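Local coordinates for 2,3-dimethylmalate lyase (Aspergillus niger, PDB 3FA3), which is a lyase of the phosphoenolpyruvate phosphomutase family, built on a TIM-barrel fold and carrying a manganese ion and 2,2-difluoro-3,3-dihydroxybutanedioic acid in this crystal, at residues I84-T89 with H113-V118; V109-I114 with V156-T161; L210-V215 with R234-P239. One frame throughout, in Å; residues are numbered along the deposited sequence.

Interaction 1 (I84-T89 with H113-V118). With MN (manganese (II) ion), chain U; OAF (2,2-difluoro-3,3-dihydroxybutanedioic acid), chain V.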
loop_
_atom_site.group_PDB
_atom_site.type_symbol
_atom_site.label_atom_id
_atom_site.label_comp_id
_atom_site.label_asym_id
_atom_site.label_seq_id
_atom_site.Cartn_x
_atom_site.Cartn_y
_atom_site.Cartn_z
ATOM N N ILE B 84 0.657 11.035 18.731
ATOM C CA ILE B 84 0.491 12.317 18.069
ATOM C C ILE B 84 1.196 12.200 16.752
ATOM O O ILE B 84 2.428 12.078 16.695
ATOM C CB ILE B 84 1.148 13.504 18.826
ATOM C CG1 ILE B 84 0.544 13.650 20.203
ATOM C CG2 ILE B 84 0.942 14.811 18.051
ATOM C CD1 ILE B 84 1.441 14.367 21.156
ATOM N N ALA B 85 0.419 12.244 15.685
ATOM C CA ALA B 85 0.966 11.960 14.388
ATOM C C ALA B 85 1.004 13.205 13.488
ATOM O O ALA B 85 0.014 13.968 13.381
ATOM C CB ALA B 85 0.173 10.892 13.795
ATOM N N ASP B 86 2.163 13.434 12.875
ATOM C CA ASP B 86 2.265 14.386 11.761
ATOM C C ASP B 86 1.165 14.106 10.688
ATOM O O ASP B 86 0.759 12.974 10.500
ATOM C CB ASP B 86 3.653 14.236 11.149
ATOM C CG ASP B 86 4.143 15.485 10.438
ATOM O OD1 ASP B 86 3.342 16.351 10.074
ATOM O OD2 ASP B 86 5.365 15.569 10.231
ATOM N N ALA B 87 0.665 15.160 10.035
ATOM C CA ALA B 87 -0.370 15.078 8.993
ATOM C C ALA B 87 -0.022 16.095 7.937
ATOM O O ALA B 87 -0.782 16.339 7.013
ATOM C CB ALA B 87 -1.671 15.392 9.546
ATOM N N ASP B 88 1.150 16.694 8.072
ATOM C CA ASP B 88 1.659 17.585 7.074
ATOM C C ASP B 88 0.684 18.694 6.796
ATOM O O ASP B 88 0.504 19.534 7.638
ATOM C CB ASP B 88 2.015 16.791 5.834
ATOM C CG ASP B 88 3.337 16.060 6.013
ATOM O OD1 ASP B 88 4.268 16.627 6.737
ATOM O OD2 ASP B 88 3.427 14.928 5.433
ATOM N N THR B 89 0.053 18.736 5.646
ATOM C CA THR B 89 -0.950 19.755 5.442
ATOM C C THR B 89 -2.317 19.138 5.223
ATOM O O THR B 89 -3.298 19.863 5.073
ATOM C CB THR B 89 -0.624 20.733 4.264
ATOM O OG1 THR B 89 -0.945 20.122 3.003
ATOM C CG2 THR B 89 0.835 21.187 4.278
ATOM N N HIS B 113 -1.339 16.888 13.561
ATOM C CA HIS B 113 -1.170 18.345 13.349
ATOM C C HIS B 113 -1.223 18.768 11.878
ATOM O O HIS B 113 -0.718 18.049 11.005
ATOM C CB HIS B 113 0.056 18.950 14.113
ATOM C CG HIS B 113 1.414 18.415 13.697
ATOM N ND1 HIS B 113 2.002 18.704 12.477
ATOM C CD2 HIS B 113 2.316 17.648 14.365
ATOM C CE1 HIS B 113 3.178 18.103 12.398
ATOM N NE2 HIS B 113 3.394 17.456 13.528
ATOM N N ILE B 114 -1.797 19.930 11.596
ATOM C CA ILE B 114 -1.952 20.409 10.229
ATOM C C ILE B 114 -1.313 21.793 10.080
ATOM O O ILE B 114 -1.659 22.726 10.791
ATOM C CB ILE B 114 -3.479 20.468 9.857
ATOM C CG1 ILE B 114 -4.093 19.066 9.854
ATOM C CG2 ILE B 114 -3.739 21.134 8.480
ATOM C CD1 ILE B 114 -4.610 18.668 8.451
ATOM N N GLU B 115 -0.406 21.951 9.130
ATOM C CA GLU B 115 0.350 23.221 9.002
ATOM C C GLU B 115 -0.205 24.127 7.849
ATOM O O GLU B 115 -1.085 23.675 7.104
ATOM C CB GLU B 115 1.874 22.928 8.897
ATOM C CG GLU B 115 2.334 22.221 7.569
ATOM C CD GLU B 115 3.477 21.227 7.766
ATOM O OE1 GLU B 115 3.524 20.510 8.799
ATOM O OE2 GLU B 115 4.319 21.145 6.869
ATOM N N ASP B 116 0.306 25.367 7.702
ATOM C CA ASP B 116 -0.163 26.327 6.668
ATOM C C ASP B 116 0.738 26.431 5.436
ATOM O O ASP B 116 0.716 27.383 4.653
ATOM C CB ASP B 116 -0.404 27.717 7.269
ATOM C CG ASP B 116 0.789 28.242 8.044
ATOM O OD1 ASP B 116 1.740 27.492 8.340
ATOM O OD2 ASP B 116 0.771 29.437 8.358
ATOM N N GLN B 117 1.530 25.408 5.258
ATOM C CA GLN B 117 2.388 25.343 4.083
ATOM C C GLN B 117 1.666 24.952 2.767
ATOM O O GLN B 117 0.564 24.384 2.742
ATOM C CB GLN B 117 3.573 24.409 4.363
ATOM C CG GLN B 117 4.715 25.044 5.131
ATOM C CD GLN B 117 5.959 24.155 5.172
ATOM O OE1 GLN B 117 6.524 23.786 4.130
ATOM N NE2 GLN B 117 6.389 23.798 6.389
ATOM N N VAL B 118 2.303 25.291 1.662
ATOM C CA VAL B 118 1.999 24.646 0.387
ATOM C C VAL B 118 2.116 23.123 0.534
ATOM O O VAL B 118 2.804 22.641 1.426
ATOM C CB VAL B 118 2.955 25.199 -0.630
ATOM C CG1 VAL B 118 3.788 24.105 -1.272
ATOM C CG2 VAL B 118 2.228 26.122 -1.569
HETATM MN MN MN U . 6.850 17.377 9.777
HETATM O O2 OAF V . 8.998 15.661 12.800
HETATM C C1 OAF V . 8.519 16.388 11.889
HETATM O O1 OAF V . 8.184 16.016 10.731
HETATM C C2 OAF V . 8.363 17.883 12.234
HETATM O O4 OAF V . 8.143 18.075 13.603
HETATM O O3 OAF V . 7.260 18.419 11.545
HETATM C C3 OAF V . 9.669 18.611 11.951
HETATM F F1 OAF V . 10.189 18.221 10.769
HETATM F F2 OAF V . 10.490 18.342 13.040
HETATM C C4 OAF V . 9.419 20.102 11.737
HETATM O O5 OAF V . 8.784 20.466 10.736
HETATM O O6 OAF V . 9.905 20.843 12.601
HETATM O O HOH W 1 5.014 18.533 9.673
HETATM O O HOH W 2 6.949 16.124 7.740
HETATM O O HOH W 3 8.212 18.551 8.542
#

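Interaction 2 (V109-I114 with V156-T161). With OAF (2,2-difluoro-3,3-dihydroxybutanedioic acid), chain V.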
loop_
_atom_site.group_PDB
_atom_site.type_symbol
_atom_site.label_atom_id
_atom_site.label_comp_id
_atom_site.label_asym_id
_atom_site.label_seq_id
_atom_site.Cartn_x
_atom_site.Cartn_y
_atom_site.Cartn_z
ATOM N N VAL B 109 -5.153 6.940 16.001
ATOM C CA VAL B 109 -4.289 8.110 16.220
ATOM C C VAL B 109 -4.896 9.040 17.240
ATOM O O VAL B 109 -6.030 9.489 17.090
ATOM C CB VAL B 109 -3.984 8.867 14.958
ATOM C CG1 VAL B 109 -3.151 10.105 15.280
ATOM C CG2 VAL B 109 -3.268 7.961 14.010
ATOM N N ALA B 110 -4.148 9.320 18.291
ATOM C CA ALA B 110 -4.688 10.164 19.358
ATOM C C ALA B 110 -4.868 11.646 18.909
ATOM O O ALA B 110 -5.958 12.219 19.067
ATOM C CB ALA B 110 -3.848 10.009 20.639
ATOM N N ALA B 111 -3.822 12.218 18.309
ATOM C CA ALA B 111 -3.774 13.620 17.857
ATOM C C ALA B 111 -3.069 13.699 16.504
ATOM O O ALA B 111 -2.253 12.823 16.164
ATOM C CB ALA B 111 -3.013 14.460 18.860
ATOM N N PHE B 112 -3.361 14.729 15.722
ATOM C CA PHE B 112 -2.536 14.973 14.507
ATOM C C PHE B 112 -2.384 16.462 14.257
ATOM O O PHE B 112 -3.235 17.240 14.722
ATOM C CB PHE B 112 -3.134 14.252 13.287
ATOM C CG PHE B 112 -4.470 14.775 12.858
ATOM C CD1 PHE B 112 -4.592 15.520 11.698
ATOM C CD2 PHE B 112 -5.577 14.547 13.599
ATOM C CE1 PHE B 112 -5.789 16.030 11.276
ATOM C CE2 PHE B 112 -6.816 15.071 13.182
ATOM C CZ PHE B 112 -6.917 15.810 12.004
ATOM N N HIS B 113 -1.339 16.888 13.561
ATOM C CA HIS B 113 -1.170 18.345 13.349
ATOM C C HIS B 113 -1.223 18.768 11.878
ATOM O O HIS B 113 -0.718 18.049 11.005
ATOM C CB HIS B 113 0.056 18.950 14.113
ATOM C CG HIS B 113 1.414 18.415 13.697
ATOM N ND1 HIS B 113 2.002 18.704 12.477
ATOM C CD2 HIS B 113 2.316 17.648 14.365
ATOM C CE1 HIS B 113 3.178 18.103 12.398
ATOM N NE2 HIS B 113 3.394 17.456 13.528
ATOM N N ILE B 114 -1.797 19.930 11.596
ATOM C CA ILE B 114 -1.952 20.409 10.229
ATOM C C ILE B 114 -1.313 21.793 10.080
ATOM O O ILE B 114 -1.659 22.726 10.791
ATOM C CB ILE B 114 -3.479 20.468 9.857
ATOM C CG1 ILE B 114 -4.093 19.066 9.854
ATOM C CG2 ILE B 114 -3.739 21.134 8.480
ATOM C CD1 ILE B 114 -4.610 18.668 8.451
ATOM N N VAL B 156 -7.689 14.757 18.415
ATOM C CA VAL B 156 -7.227 16.104 18.725
ATOM C C VAL B 156 -6.580 16.735 17.504
ATOM O O VAL B 156 -5.561 16.227 17.017
ATOM C CB VAL B 156 -6.237 16.158 19.923
ATOM C CG1 VAL B 156 -6.006 17.628 20.360
ATOM C CG2 VAL B 156 -6.735 15.306 21.134
ATOM N N VAL B 157 -7.190 17.821 17.015
ATOM C CA VAL B 157 -6.716 18.545 15.862
ATOM C C VAL B 157 -5.802 19.622 16.313
ATOM O O VAL B 157 -6.241 20.651 16.762
ATOM C CB VAL B 157 -7.865 19.191 15.113
ATOM C CG1 VAL B 157 -7.380 19.862 13.886
ATOM C CG2 VAL B 157 -8.907 18.153 14.791
ATOM N N ILE B 158 -4.511 19.364 16.187
ATOM C CA ILE B 158 -3.441 20.349 16.443
ATOM C C ILE B 158 -3.199 21.330 15.249
ATOM O O ILE B 158 -2.944 20.886 14.103
ATOM C CB ILE B 158 -2.084 19.651 16.757
ATOM C CG1 ILE B 158 -2.177 18.736 17.988
ATOM C CG2 ILE B 158 -0.956 20.705 16.858
ATOM C CD1 ILE B 158 -0.984 17.871 18.188
ATOM N N ALA B 159 -3.298 22.643 15.528
ATOM C CA ALA B 159 -3.055 23.703 14.525
ATOM C C ALA B 159 -1.591 24.216 14.491
ATOM O O ALA B 159 -1.024 24.660 15.508
ATOM C CB ALA B 159 -4.071 24.867 14.680
ATOM N N ARG B 160 -0.979 24.156 13.321
ATOM C CA ARG B 160 0.410 24.548 13.248
ATOM C C ARG B 160 0.581 25.652 12.216
ATOM O O ARG B 160 -0.016 25.590 11.125
ATOM C CB ARG B 160 1.337 23.324 12.979
ATOM C CG ARG B 160 2.816 23.663 12.553
ATOM C CD ARG B 160 3.716 22.430 12.352
ATOM N NE ARG B 160 4.843 22.721 11.449
ATOM C CZ ARG B 160 5.865 21.912 11.165
ATOM N NH1 ARG B 160 6.840 22.321 10.371
ATOM N NH2 ARG B 160 5.918 20.710 11.685
ATOM N N THR B 161 1.388 26.654 12.564
ATOM C CA THR B 161 1.850 27.582 11.548
ATOM C C THR B 161 3.370 27.531 11.381
ATOM O O THR B 161 4.108 27.365 12.370
ATOM C CB THR B 161 1.391 29.052 11.820
ATOM O OG1 THR B 161 1.655 29.891 10.670
ATOM C CG2 THR B 161 2.092 29.617 13.041
HETATM O O2 OAF V . 8.998 15.661 12.800
HETATM C C1 OAF V . 8.519 16.388 11.889
HETATM O O1 OAF V . 8.184 16.016 10.731
HETATM C C2 OAF V . 8.363 17.883 12.234
HETATM O O4 OAF V . 8.143 18.075 13.603
HETATM O O3 OAF V . 7.260 18.419 11.545
HETATM C C3 OAF V . 9.669 18.611 11.951
HETATM F F1 OAF V . 10.189 18.221 10.769
HETATM F F2 OAF V . 10.490 18.342 13.040
HETATM C C4 OAF V . 9.419 20.102 11.737
HETATM O O5 OAF V . 8.784 20.466 10.736
HETATM O O6 OAF V . 9.905 20.843 12.601
#

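Interaction 3 (L210-V215 with R234-P239). With OAF (2,2-difluoro-3,3-dihydroxybutanedioic acid), chain V.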
loop_
_atom_site.group_PDB
_atom_site.type_symbol
_atom_site.label_atom_id
_atom_site.label_comp_id
_atom_site.label_asym_id
_atom_site.label_seq_id
_atom_site.Cartn_x
_atom_site.Cartn_y
_atom_site.Cartn_z
ATOM N N LEU B 210 -0.899 24.497 24.378
ATOM C CA LEU B 210 0.103 24.650 23.343
ATOM C C LEU B 210 1.158 23.574 23.338
ATOM O O LEU B 210 1.427 22.961 24.330
ATOM C CB LEU B 210 0.812 25.983 23.441
ATOM C CG LEU B 210 0.118 27.311 23.366
ATOM C CD1 LEU B 210 1.174 28.327 23.364
ATOM C CD2 LEU B 210 -0.719 27.429 22.175
ATOM N N LEU B 211 1.760 23.381 22.175
ATOM C CA LEU B 211 2.779 22.376 21.957
ATOM C C LEU B 211 4.101 22.994 21.585
ATOM O O LEU B 211 4.208 23.804 20.691
ATOM C CB LEU B 211 2.352 21.420 20.858
ATOM C CG LEU B 211 3.332 20.340 20.439
ATOM C CD1 LEU B 211 2.634 19.161 19.985
ATOM C CD2 LEU B 211 4.218 20.770 19.392
ATOM N N LEU B 212 5.135 22.586 22.272
ATOM C CA LEU B 212 6.448 22.970 21.866
ATOM C C LEU B 212 7.079 21.848 21.065
ATOM O O LEU B 212 7.149 20.714 21.525
ATOM C CB LEU B 212 7.244 23.230 23.109
ATOM C CG LEU B 212 8.730 23.383 22.947
ATOM C CD1 LEU B 212 9.054 24.668 22.133
ATOM C CD2 LEU B 212 9.263 23.479 24.381
ATOM N N ASN B 213 7.506 22.179 19.848
ATOM C CA ASN B 213 8.371 21.286 19.073
ATOM C C ASN B 213 9.864 21.547 19.372
ATOM O O ASN B 213 10.478 22.505 18.833
ATOM C CB ASN B 213 8.100 21.443 17.578
ATOM C CG ASN B 213 8.869 20.440 16.757
ATOM O OD1 ASN B 213 9.247 19.379 17.284
ATOM N ND2 ASN B 213 9.107 20.744 15.468
ATOM N N MET B 214 10.435 20.706 20.236
ATOM C CA MET B 214 11.816 20.885 20.619
ATOM C C MET B 214 12.751 20.090 19.693
ATOM O O MET B 214 13.141 18.948 19.995
ATOM C CB MET B 214 12.041 20.545 22.076
ATOM C CG MET B 214 13.451 20.760 22.509
ATOM S SD MET B 214 13.887 22.502 22.598
ATOM C CE MET B 214 14.510 22.994 20.959
ATOM N N VAL B 215 13.072 20.701 18.549
ATOM C CA VAL B 215 13.977 20.104 17.546
ATOM C C VAL B 215 15.291 20.807 17.835
ATOM O O VAL B 215 15.312 22.033 17.924
ATOM C CB VAL B 215 13.496 20.307 16.057
ATOM C CG1 VAL B 215 14.514 19.880 15.100
ATOM C CG2 VAL B 215 12.289 19.539 15.785
ATOM N N ARG B 234 1.574 22.397 27.219
ATOM C CA ARG B 234 0.781 21.232 27.557
ATOM C C ARG B 234 1.406 19.941 26.977
ATOM O O ARG B 234 1.319 18.851 27.603
ATOM C CB ARG B 234 -0.644 21.485 27.070
ATOM C CG ARG B 234 -1.098 22.843 27.506
ATOM C CD ARG B 234 -1.342 22.875 29.009
ATOM N NE ARG B 234 -2.720 22.513 29.283
ATOM C CZ ARG B 234 -3.131 21.307 29.670
ATOM N NH1 ARG B 234 -2.265 20.337 29.879
ATOM N NH2 ARG B 234 -4.428 21.079 29.881
ATOM N N ILE B 235 2.058 20.116 25.814
ATOM C CA ILE B 235 2.755 19.069 25.071
ATOM C C ILE B 235 4.120 19.544 24.596
ATOM O O ILE B 235 4.212 20.569 23.936
ATOM C CB ILE B 235 1.955 18.606 23.798
ATOM C CG1 ILE B 235 0.561 18.096 24.182
ATOM C CG2 ILE B 235 2.679 17.470 23.151
ATOM C CD1 ILE B 235 -0.569 18.456 23.221
ATOM N N ILE B 236 5.169 18.791 24.930
ATOM C CA ILE B 236 6.487 18.931 24.265
ATOM C C ILE B 236 6.870 17.695 23.403
ATOM O O ILE B 236 6.796 16.555 23.874
ATOM C CB ILE B 236 7.601 19.225 25.288
ATOM C CG1 ILE B 236 8.909 19.508 24.551
ATOM C CG2 ILE B 236 7.690 18.096 26.383
ATOM C CD1 ILE B 236 9.927 20.312 25.326
ATOM N N ILE B 237 7.226 17.917 22.144
ATOM C CA ILE B 237 7.748 16.854 21.268
ATOM C C ILE B 237 9.265 17.051 20.924
ATOM O O ILE B 237 9.795 18.190 20.810
ATOM C CB ILE B 237 6.928 16.662 19.928
ATOM C CG1 ILE B 237 6.797 17.963 19.130
ATOM C CG2 ILE B 237 5.595 16.143 20.174
ATOM C CD1 ILE B 237 6.250 17.770 17.705
ATOM N N PHE B 238 9.934 15.919 20.714
ATOM C CA PHE B 238 11.323 15.889 20.261
ATOM C C PHE B 238 11.403 14.990 19.043
ATOM O O PHE B 238 11.755 13.822 19.176
ATOM C CB PHE B 238 12.258 15.320 21.339
ATOM C CG PHE B 238 11.985 15.816 22.741
ATOM C CD1 PHE B 238 11.080 15.147 23.559
ATOM C CD2 PHE B 238 12.699 16.889 23.255
ATOM C CE1 PHE B 238 10.865 15.553 24.875
ATOM C CE2 PHE B 238 12.502 17.344 24.560
ATOM C CZ PHE B 238 11.575 16.678 25.387
ATOM N N PRO B 239 11.060 15.515 17.870
ATOM C CA PRO B 239 10.967 14.751 16.638
ATOM C C PRO B 239 12.164 13.808 16.260
ATOM O O PRO B 239 11.915 12.680 15.776
ATOM C CB PRO B 239 10.740 15.854 15.601
ATOM C CG PRO B 239 9.926 16.852 16.380
ATOM C CD PRO B 239 10.678 16.909 17.659
HETATM O O2 OAF V . 8.998 15.661 12.800
HETATM C C1 OAF V . 8.519 16.388 11.889
HETATM O O1 OAF V . 8.184 16.016 10.731
HETATM C C2 OAF V . 8.363 17.883 12.234
HETATM O O4 OAF V . 8.143 18.075 13.603
HETATM O O3 OAF V . 7.260 18.419 11.545
HETATM C C3 OAF V . 9.669 18.611 11.951
HETATM F F1 OAF V . 10.189 18.221 10.769
HETATM F F2 OAF V . 10.490 18.342 13.040
HETATM C C4 OAF V . 9.419 20.102 11.737
HETATM O O5 OAF V . 8.784 20.466 10.736
HETATM O O6 OAF V . 9.905 20.843 12.601
#

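Interaction 1 (I84-T89 with H113-V118)
D86 climbs past the imidazole of H113 and ends on the manganese ion. Its CA rides over one face of the ring, 4.0 Å from the centroid and nearer the rim than the middle, a CH-pi contact. From there chi1 (-155°) swings CG anti to the backbone N. CB passes 4.0 Å from H113 NE2, and the carboxylate lies beyond the rim on the CE1 side, the two planes 40° apart. At the tip the two oxygens divide the work. OD2 binds the manganese at 2.4 Å. OD1, beside H113 CE1, takes the N-H of D88 at 3.0 Å, met from above the carboxylate plane, in an Asx turn that helps fix the rotation of the group; it also accepts from a metal-bound water. That same water gives its other hydrogen to E115 OE1, 2.6 Å away, and a second metal-bound water donates to D88 OD1. Three acidic side chains thus face the metal from the protein side. Of these only D86 binds it; OAF O1 and O3 and three waters complete six ligands. K121 forms salt bridges with both D88 and E115, which probably offsets the crowding of negative charge. H113 NE2 turns to the hydroxyl of Y43.

Beneath, H113 N donates to A85 O at 3.2 Å, and E115 N gives a straighter bond to D88 O (3.0 Å, 163°). Two parallel strands, linked through helix 94-107 in a beta-alpha-beta unit, end here, and the acids at and just after their ends, with waters and OAF, form the metal site at the C-terminal end of a TIM barrel.

Interaction 2 (V109-I114 with V156-T161)
R160 runs alongside H113 because its chi1 (166°) sets CG anti to the backbone N and every torsion from there to NE stays extended. The guanidinium is carried past the imidazole, NH2 standing 3.8 Å from H113 CE1 with the two planes 36° apart. In H113, CG stands between the backbone N and the carbonyl carbon (chi1 63°), which puts the ring beside the arginine. H113 CB rests against CG2 of I158 at 3.4 Å. Further back on that face, A111 CB meets I158 CD1 and V156 CB. F112 and V157 lie side by side on the other face, the ring reaching V157 CG2 with CE2 at 4.1 Å, towards helix 134-150.

Five backbone bonds hold strands 111-114 and 156-161 in parallel, from V156 N to A110 O at one end to R160 N to I114 O (3.0 Å) at the other. The last comes from above the carbonyl plane and fixes the backbone from which the arginine departs.

At its tip R160 grips the ligand twice: NH2 donates to OAF O3 and NH1 to OAF O5, each at 2.7 Å, while a third bond from NH2 to O5 is weak. D162 forms a salt bridge with NH1. O5 belongs to one carboxylate of OAF and the metal-bound O1 to the other, so arginine and manganese probably share in balancing its negative charge; both also hold O3.

Interaction 3 (L210-V215 with R234-P239)
L211 and I235 meet on the barrel interior, their side chains crossing at a slant with L211 CD1 3.6 Å from I235 CG2. The other branch of the leucine, CD2, touches I237 CG1 at 3.8 Å, where the two side chains stand nearly at right angles. N213 follows on the same face. With CG anti to the backbone N (chi1 -174°), its amide extends over I237 towards the ligand: ND2 comes within 3.0 Å of OAF O6, and E190 OE1 accepts a hydrogen bond from it. P239 and V215 border the ligand together, with P239 CB 3.3 Å from OAF O2 and V215 CG2 3.5 Å from OAF F2; the valine methyl also packs on P239 CD.

On the outer face L212 and I236 lie side by side, pointing the same way, so that CD2 of the one meets CD1 of the other. I236 CD1 touches M214 CB as well, at 3.9 Å, and M214 CB and CG in turn lie against CD2 and CE2 of F238.

What holds these side chains in place is a parallel ladder. L210 O receives two N-H groups, those of R234 and I235; L212 N then donates to I235 O, I237 N to L212 O, and M214 N to I237 O (2.7 Å, 145°). The chain turns at the last rung, M214 being the centre of an inverse gamma turn.

Helix 225-231, which connects the two strands, lays A228 on L212 and I236. Beyond M214 and F238 come I262 and P263 of the second subunit. Strand 20-25 pairs with 235-238 on its far side, and L211 bonds through its backbone to G187 of strand 186-189, the join that closes the barrel.

All three contacts belong to the buried wall of one barrel, and all touch the same ligand from the C-terminal ends of their strands. Interactions 1 and 2 share strand 111-114, whose two edges they occupy, so H113 and I114 serve both; D116 OD2 and T161 OG1 link them again at the end of strand 156-161. Interaction 3 lies on another part of the wall, its centre about 14 Å from that of interaction 1, and meets both others through apolar side chains in the interior: I84 on I235, and I158 on L211. Chemistry differs accordingly. Interaction 1 is acidic and metal-bound, interaction 2 is mainly apolar side chains and strand bonds with one arginine at its ligand end, and interaction 3 is largely apolar, reaching a neighbouring subunit.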